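Local coordinates for ComZ (Thermus thermophilus, PDB 6QVI), which is a competence-associated pilin that probably serves as a DNA receptor at the pilus tip, combining a pseudopilin-like domain with a beta-solenoid domain, at residues A[436-450]-A[453-467]. Sequence-based numbering, arbitrary orientation.
Sequences VAEGDIYQRGQHVMA and YAGGTFRVVKGNVLF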
loop_
_atom_site.group_PDB
_atom_site.type_symbol
_atom_site.label_atom_id
_atom_site.label_comp_id
_atom_site.label_asym_id
_atom_site.label_seq_id
_atom_site.Cartn_x
_atom_site.Cartn_y
_atom_site.Cartn_z
ATOM N N VAL A 436 3.713 7.280 -12.883
ATOM C CA VAL A 436 2.305 7.627 -12.980
ATOM C C VAL A 436 2.041 7.887 -14.450
ATOM O O VAL A 436 2.723 8.709 -15.072
ATOM C CB VAL A 436 1.947 8.843 -12.108
ATOM C CG1 VAL A 436 0.471 9.213 -12.244
ATOM C CG2 VAL A 436 2.281 8.548 -10.654
ATOM N N ALA A 437 1.090 7.150 -15.016
ATOM C CA ALA A 437 0.657 7.377 -16.389
ATOM C C ALA A 437 -0.856 7.539 -16.389
ATOM O O ALA A 437 -1.582 6.602 -16.033
ATOM C CB ALA A 437 1.077 6.212 -17.295
ATOM N N GLU A 438 -1.335 8.711 -16.816
ATOM C CA GLU A 438 -2.777 8.926 -16.832
ATOM C C GLU A 438 -3.436 8.077 -17.902
ATOM O O GLU A 438 -4.630 7.769 -17.802
ATOM C CB GLU A 438 -3.088 10.423 -17.030
ATOM C CG GLU A 438 -4.556 10.743 -17.292
ATOM C CD GLU A 438 -4.898 12.262 -17.218
ATOM O OE1 GLU A 438 -6.118 12.592 -17.159
ATOM O OE2 GLU A 438 -3.979 13.117 -17.210
ATOM N N GLY A 439 -2.673 7.667 -18.908
ATOM C CA GLY A 439 -3.219 6.857 -19.973
ATOM C C GLY A 439 -2.870 5.403 -19.732
ATOM O O GLY A 439 -3.154 4.866 -18.649
ATOM N N ASP A 440 -2.263 4.761 -20.726
ATOM C CA ASP A 440 -1.932 3.345 -20.691
ATOM C C ASP A 440 -0.445 3.111 -20.442
ATOM O O ASP A 440 0.404 3.965 -20.723
ATOM C CB ASP A 440 -2.329 2.681 -22.004
ATOM C CG ASP A 440 -3.824 2.668 -22.230
ATOM O OD1 ASP A 440 -4.580 3.171 -21.367
ATOM O OD2 ASP A 440 -4.242 2.160 -23.297
ATOM N N ILE A 441 -0.134 1.908 -19.954
ATOM C CA ILE A 441 1.243 1.445 -19.794
ATOM C C ILE A 441 1.397 0.116 -20.508
ATOM O O ILE A 441 0.645 -0.828 -20.252
ATOM C CB ILE A 441 1.667 1.276 -18.324
ATOM C CG1 ILE A 441 1.764 2.620 -17.638
ATOM C CG2 ILE A 441 3.024 0.540 -18.248
ATOM C CD1 ILE A 441 2.504 2.520 -16.395
ATOM N N TYR A 442 2.413 0.027 -21.344
ATOM C CA TYR A 442 2.749 -1.195 -22.039
ATOM C C TYR A 442 4.168 -1.541 -21.641
ATOM O O TYR A 442 5.098 -0.770 -21.924
ATOM C CB TYR A 442 2.629 -1.017 -23.554
ATOM C CG TYR A 442 2.375 -2.301 -24.327
ATOM C CD1 TYR A 442 3.223 -3.396 -24.211
ATOM C CD2 TYR A 442 1.240 -2.432 -25.121
ATOM C CE1 TYR A 442 2.960 -4.569 -24.900
ATOM C CE2 TYR A 442 0.963 -3.593 -25.797
ATOM C CZ TYR A 442 1.823 -4.664 -25.696
ATOM O OH TYR A 442 1.535 -5.832 -26.391
ATOM N N GLN A 443 4.341 -2.706 -21.021
ATOM C CA GLN A 443 5.670 -3.223 -20.702
ATOM C C GLN A 443 6.014 -4.384 -21.642
ATOM O O GLN A 443 5.432 -5.473 -21.534
ATOM C CB GLN A 443 5.739 -3.670 -19.244
ATOM C CG GLN A 443 6.892 -4.605 -18.948
ATOM C CD GLN A 443 6.807 -5.165 -17.559
ATOM O OE1 GLN A 443 6.043 -4.669 -16.735
ATOM N NE2 GLN A 443 7.621 -6.171 -17.262
ATOM N N ARG A 444 7.000 -4.175 -22.517
ATOM C CA ARG A 444 7.552 -5.287 -23.279
ATOM C C ARG A 444 8.956 -5.701 -22.822
ATOM O O ARG A 444 9.459 -6.740 -23.294
ATOM C CB ARG A 444 7.574 -4.971 -24.794
ATOM C CG ARG A 444 6.386 -4.152 -25.339
ATOM C CD ARG A 444 6.491 -3.794 -26.839
ATOM N NE ARG A 444 5.201 -3.334 -27.372
ATOM C CZ ARG A 444 4.722 -2.093 -27.293
ATOM N NH1 ARG A 444 5.402 -1.118 -26.702
ATOM N NH2 ARG A 444 3.528 -1.837 -27.810
ATOM N N GLY A 445 9.584 -4.940 -21.911
ATOM C CA GLY A 445 10.805 -5.400 -21.260
ATOM C C GLY A 445 10.564 -6.579 -20.337
ATOM O O GLY A 445 9.469 -6.771 -19.804
ATOM N N GLN A 446 11.589 -7.417 -20.181
ATOM C CA GLN A 446 11.315 -8.651 -19.464
ATOM C C GLN A 446 11.209 -8.424 -17.963
ATOM O O GLN A 446 10.382 -9.052 -17.299
ATOM C CB GLN A 446 12.372 -9.708 -19.807
ATOM C CG GLN A 446 11.908 -10.526 -21.013
ATOM C CD GLN A 446 12.377 -11.978 -21.061
ATOM O OE1 GLN A 446 11.952 -12.715 -21.954
ATOM N NE2 GLN A 446 13.233 -12.398 -20.117
ATOM N N HIS A 447 12.008 -7.508 -17.417
ATOM C CA HIS A 447 12.040 -7.263 -15.984
ATOM C C HIS A 447 12.028 -5.759 -15.766
ATOM O O HIS A 447 12.935 -5.057 -16.218
ATOM C CB HIS A 447 13.266 -7.928 -15.354
ATOM C CG HIS A 447 13.329 -9.415 -15.584
ATOM N ND1 HIS A 447 12.207 -10.181 -15.826
ATOM C CD2 HIS A 447 14.379 -10.269 -15.634
ATOM C CE1 HIS A 447 12.557 -11.442 -15.997
ATOM N NE2 HIS A 447 13.871 -11.524 -15.884
ATOM N N VAL A 448 10.992 -5.250 -15.100
ATOM C CA VAL A 448 11.009 -3.869 -14.640
ATOM C C VAL A 448 10.607 -3.862 -13.171
ATOM O O VAL A 448 9.712 -4.602 -12.746
ATOM C CB VAL A 448 10.102 -2.974 -15.507
ATOM C CG1 VAL A 448 8.818 -3.632 -15.707
ATOM C CG2 VAL A 448 9.876 -1.636 -14.856
ATOM N N MET A 449 11.296 -3.048 -12.392
ATOM C CA MET A 449 11.169 -3.066 -10.948
ATOM C C MET A 449 10.794 -1.650 -10.543
ATOM O O MET A 449 11.652 -0.764 -10.447
ATOM C CB MET A 449 12.461 -3.590 -10.324
ATOM C CG MET A 449 12.692 -3.262 -8.878
ATOM S SD MET A 449 14.176 -4.142 -8.303
ATOM C CE MET A 449 13.681 -5.853 -8.428
ATOM N N ALA A 450 9.498 -1.436 -10.386
ATOM C CA ALA A 450 8.986 -0.113 -10.095
ATOM C C ALA A 450 7.540 -0.210 -9.633
ATOM O O ALA A 450 6.801 -1.065 -10.126
ATOM C CB ALA A 450 9.087 0.754 -11.352
ATOM N N TYR A 453 1.509 3.215 -11.694
ATOM C CA TYR A 453 0.101 3.616 -11.802
ATOM C C TYR A 453 -0.253 3.919 -13.254
ATOM O O TYR A 453 0.357 4.802 -13.877
ATOM C CB TYR A 453 -0.224 4.874 -10.998
ATOM C CG TYR A 453 -1.633 5.388 -11.238
ATOM C CD1 TYR A 453 -1.867 6.365 -12.181
ATOM C CD2 TYR A 453 -2.740 4.826 -10.602
ATOM C CE1 TYR A 453 -3.129 6.836 -12.436
ATOM C CE2 TYR A 453 -4.021 5.299 -10.847
ATOM C CZ TYR A 453 -4.193 6.315 -11.782
ATOM O OH TYR A 453 -5.427 6.844 -12.102
ATOM N N ALA A 454 -1.315 3.288 -13.736
ATOM C CA ALA A 454 -1.872 3.558 -15.055
ATOM C C ALA A 454 -3.340 3.928 -14.897
ATOM O O ALA A 454 -4.169 3.069 -14.570
ATOM C CB ALA A 454 -1.718 2.351 -15.981
ATOM N N GLY A 455 -3.666 5.197 -15.182
ATOM C CA GLY A 455 -5.055 5.614 -15.172
ATOM C C GLY A 455 -5.920 4.822 -16.129
ATOM O O GLY A 455 -7.092 4.575 -15.839
ATOM N N GLY A 456 -5.338 4.328 -17.226
ATOM C CA GLY A 456 -6.102 3.554 -18.179
ATOM C C GLY A 456 -5.890 2.069 -17.969
ATOM O O GLY A 456 -6.369 1.527 -16.962
ATOM N N THR A 457 -5.154 1.393 -18.853
ATOM C CA THR A 457 -4.919 -0.031 -18.681
ATOM C C THR A 457 -3.418 -0.294 -18.654
ATOM O O THR A 457 -2.632 0.375 -19.340
ATOM C CB THR A 457 -5.622 -0.906 -19.780
ATOM O OG1 THR A 457 -4.754 -1.074 -20.910
ATOM C CG2 THR A 457 -6.989 -0.302 -20.195
ATOM N N PHE A 458 -3.016 -1.361 -18.011
ATOM C CA PHE A 458 -1.629 -1.696 -17.992
ATOM C C PHE A 458 -1.462 -2.973 -18.740
ATOM O O PHE A 458 -1.950 -3.964 -18.303
ATOM C CB PHE A 458 -1.214 -1.923 -16.587
ATOM C CG PHE A 458 0.068 -2.621 -16.450
ATOM C CD1 PHE A 458 1.176 -1.938 -16.129
ATOM C CD2 PHE A 458 0.143 -3.952 -16.592
ATOM C CE1 PHE A 458 2.363 -2.570 -15.977
ATOM C CE2 PHE A 458 1.320 -4.604 -16.434
ATOM C CZ PHE A 458 2.437 -3.910 -16.129
ATOM N N ARG A 459 -0.772 -2.934 -19.872
ATOM C CA ARG A 459 -0.540 -4.100 -20.694
ATOM C C ARG A 459 0.806 -4.681 -20.450
ATOM O O ARG A 459 1.733 -4.001 -20.134
ATOM C CB ARG A 459 -0.640 -3.778 -22.166
ATOM C CG ARG A 459 -2.022 -3.387 -22.616
ATOM C CD ARG A 459 -2.170 -3.393 -24.115
ATOM N NE ARG A 459 -3.553 -3.159 -24.462
ATOM C CZ ARG A 459 -4.122 -1.983 -24.390
ATOM N NH1 ARG A 459 -3.418 -0.958 -23.996
ATOM N NH2 ARG A 459 -5.384 -1.829 -24.702
ATOM N N VAL A 460 0.900 -5.977 -20.627
ATOM C CA VAL A 460 2.134 -6.673 -20.421
ATOM C C VAL A 460 2.112 -7.896 -21.316
ATOM O O VAL A 460 1.075 -8.382 -21.688
ATOM C CB VAL A 460 2.268 -7.035 -18.963
ATOM C CG1 VAL A 460 1.228 -8.045 -18.591
ATOM C CG2 VAL A 460 3.655 -7.486 -18.612
ATOM N N VAL A 461 3.278 -8.346 -21.709
ATOM C CA VAL A 461 3.439 -9.485 -22.593
ATOM C C VAL A 461 3.704 -10.745 -21.774
ATOM O O VAL A 461 4.353 -10.691 -20.717
ATOM C CB VAL A 461 4.588 -9.191 -23.568
ATOM C CG1 VAL A 461 4.106 -8.294 -24.724
ATOM C CG2 VAL A 461 5.640 -8.435 -22.789
ATOM N N LYS A 462 3.194 -11.885 -22.249
ATOM C CA LYS A 462 3.527 -13.172 -21.644
ATOM C C LYS A 462 5.033 -13.295 -21.420
ATOM O O LYS A 462 5.828 -12.973 -22.301
ATOM C CB LYS A 462 3.070 -14.318 -22.557
ATOM C CG LYS A 462 1.832 -14.052 -23.393
ATOM C CD LYS A 462 1.732 -15.058 -24.576
ATOM C CE LYS A 462 0.276 -15.522 -24.824
ATOM N NZ LYS A 462 0.167 -16.882 -25.417
ATOM N N GLY A 463 5.425 -13.744 -20.238
ATOM C CA GLY A 463 6.821 -14.034 -19.956
ATOM C C GLY A 463 7.549 -12.975 -19.171
ATOM O O GLY A 463 8.600 -13.267 -18.580
ATOM N N ASN A 464 7.042 -11.758 -19.188
ATOM C CA ASN A 464 7.665 -10.633 -18.521
ATOM C C ASN A 464 7.063 -10.474 -17.147
ATOM O O ASN A 464 5.880 -10.749 -16.934
ATOM C CB ASN A 464 7.454 -9.385 -19.383
ATOM C CG ASN A 464 7.927 -9.633 -20.817
ATOM O OD1 ASN A 464 7.404 -10.510 -21.485
ATOM N ND2 ASN A 464 8.846 -8.842 -21.292
ATOM N N VAL A 465 7.888 -10.048 -16.210
ATOM C CA VAL A 465 7.486 -9.937 -14.820
ATOM C C VAL A 465 7.745 -8.514 -14.342
ATOM O O VAL A 465 8.755 -7.895 -14.690
ATOM C CB VAL A 465 8.178 -11.023 -13.949
ATOM C CG1 VAL A 465 9.668 -10.909 -13.998
ATOM C CG2 VAL A 465 7.699 -10.969 -12.505
ATOM N N LEU A 466 6.800 -7.981 -13.576
ATOM C CA LEU A 466 6.917 -6.655 -12.991
ATOM C C LEU A 466 6.986 -6.807 -11.488
ATOM O O LEU A 466 6.132 -7.474 -10.886
ATOM C CB LEU A 466 5.742 -5.767 -13.375
ATOM C CG LEU A 466 5.681 -4.453 -12.629
ATOM C CD1 LEU A 466 6.942 -3.624 -12.889
ATOM C CD2 LEU A 466 4.499 -3.774 -13.152
ATOM N N PHE A 467 8.032 -6.250 -10.900
ATOM C CA PHE A 467 8.200 -6.251 -9.460
ATOM C C PHE A 467 7.880 -4.874 -8.923
ATOM O O PHE A 467 8.361 -3.869 -9.458
ATOM C CB PHE A 467 9.617 -6.655 -9.073
ATOM C CG PHE A 467 10.112 -7.881 -9.780
ATOM C CD1 PHE A 467 10.181 -9.098 -9.121
ATOM C CD2 PHE A 467 10.558 -7.814 -11.088
ATOM C CE1 PHE A 467 10.658 -10.235 -9.763
ATOM C CE2 PHE A 467 11.045 -8.952 -11.735
ATOM C CZ PHE A 467 11.095 -10.160 -11.065
#
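Ala437 meets the next coil through both of its backbone polar atoms, its N binding Tyr453 O at 2.7 Å and its O accepting from Gly455 N, a worked example of how parallel coils stack in a beta-solenoid. Next, Asp440 divides its carboxylate: OD1 takes Thr457 N at 3.1 Å, while Arg459 NH1 meets OD2 in a salt bridge from above the carboxylate plane, OD2 itself lying at the guanidinium edge, in its plane. With an alanine here, Thr457 N and the Arg459 guanidinium are likely to lose these mates, and the arginine's end would be freer to turn. Ile441 packs CG2 against Phe458 CD1 at 3.7 Å. Arg459 CB makes a CH-pi contact, 4.0 Å from the centroid of the Tyr442 ring, whose opposite face carries the guanidinium of Arg444, itself salt-bridged to Asp414. Inside, the extended Gln443 sends NE2 to Gly445 O at 3.2 Å; Asn464 ND2 reaches that oxygen from the opposite face of its plane, at 2.6 Å. Beyond this loop the register has shifted by one at His447, and Phe467 N binds Val448 O. Strands 398-406 and 409-415 precede this pair in the stack, and strands 469-472, 474-478 and 491-496 continue it.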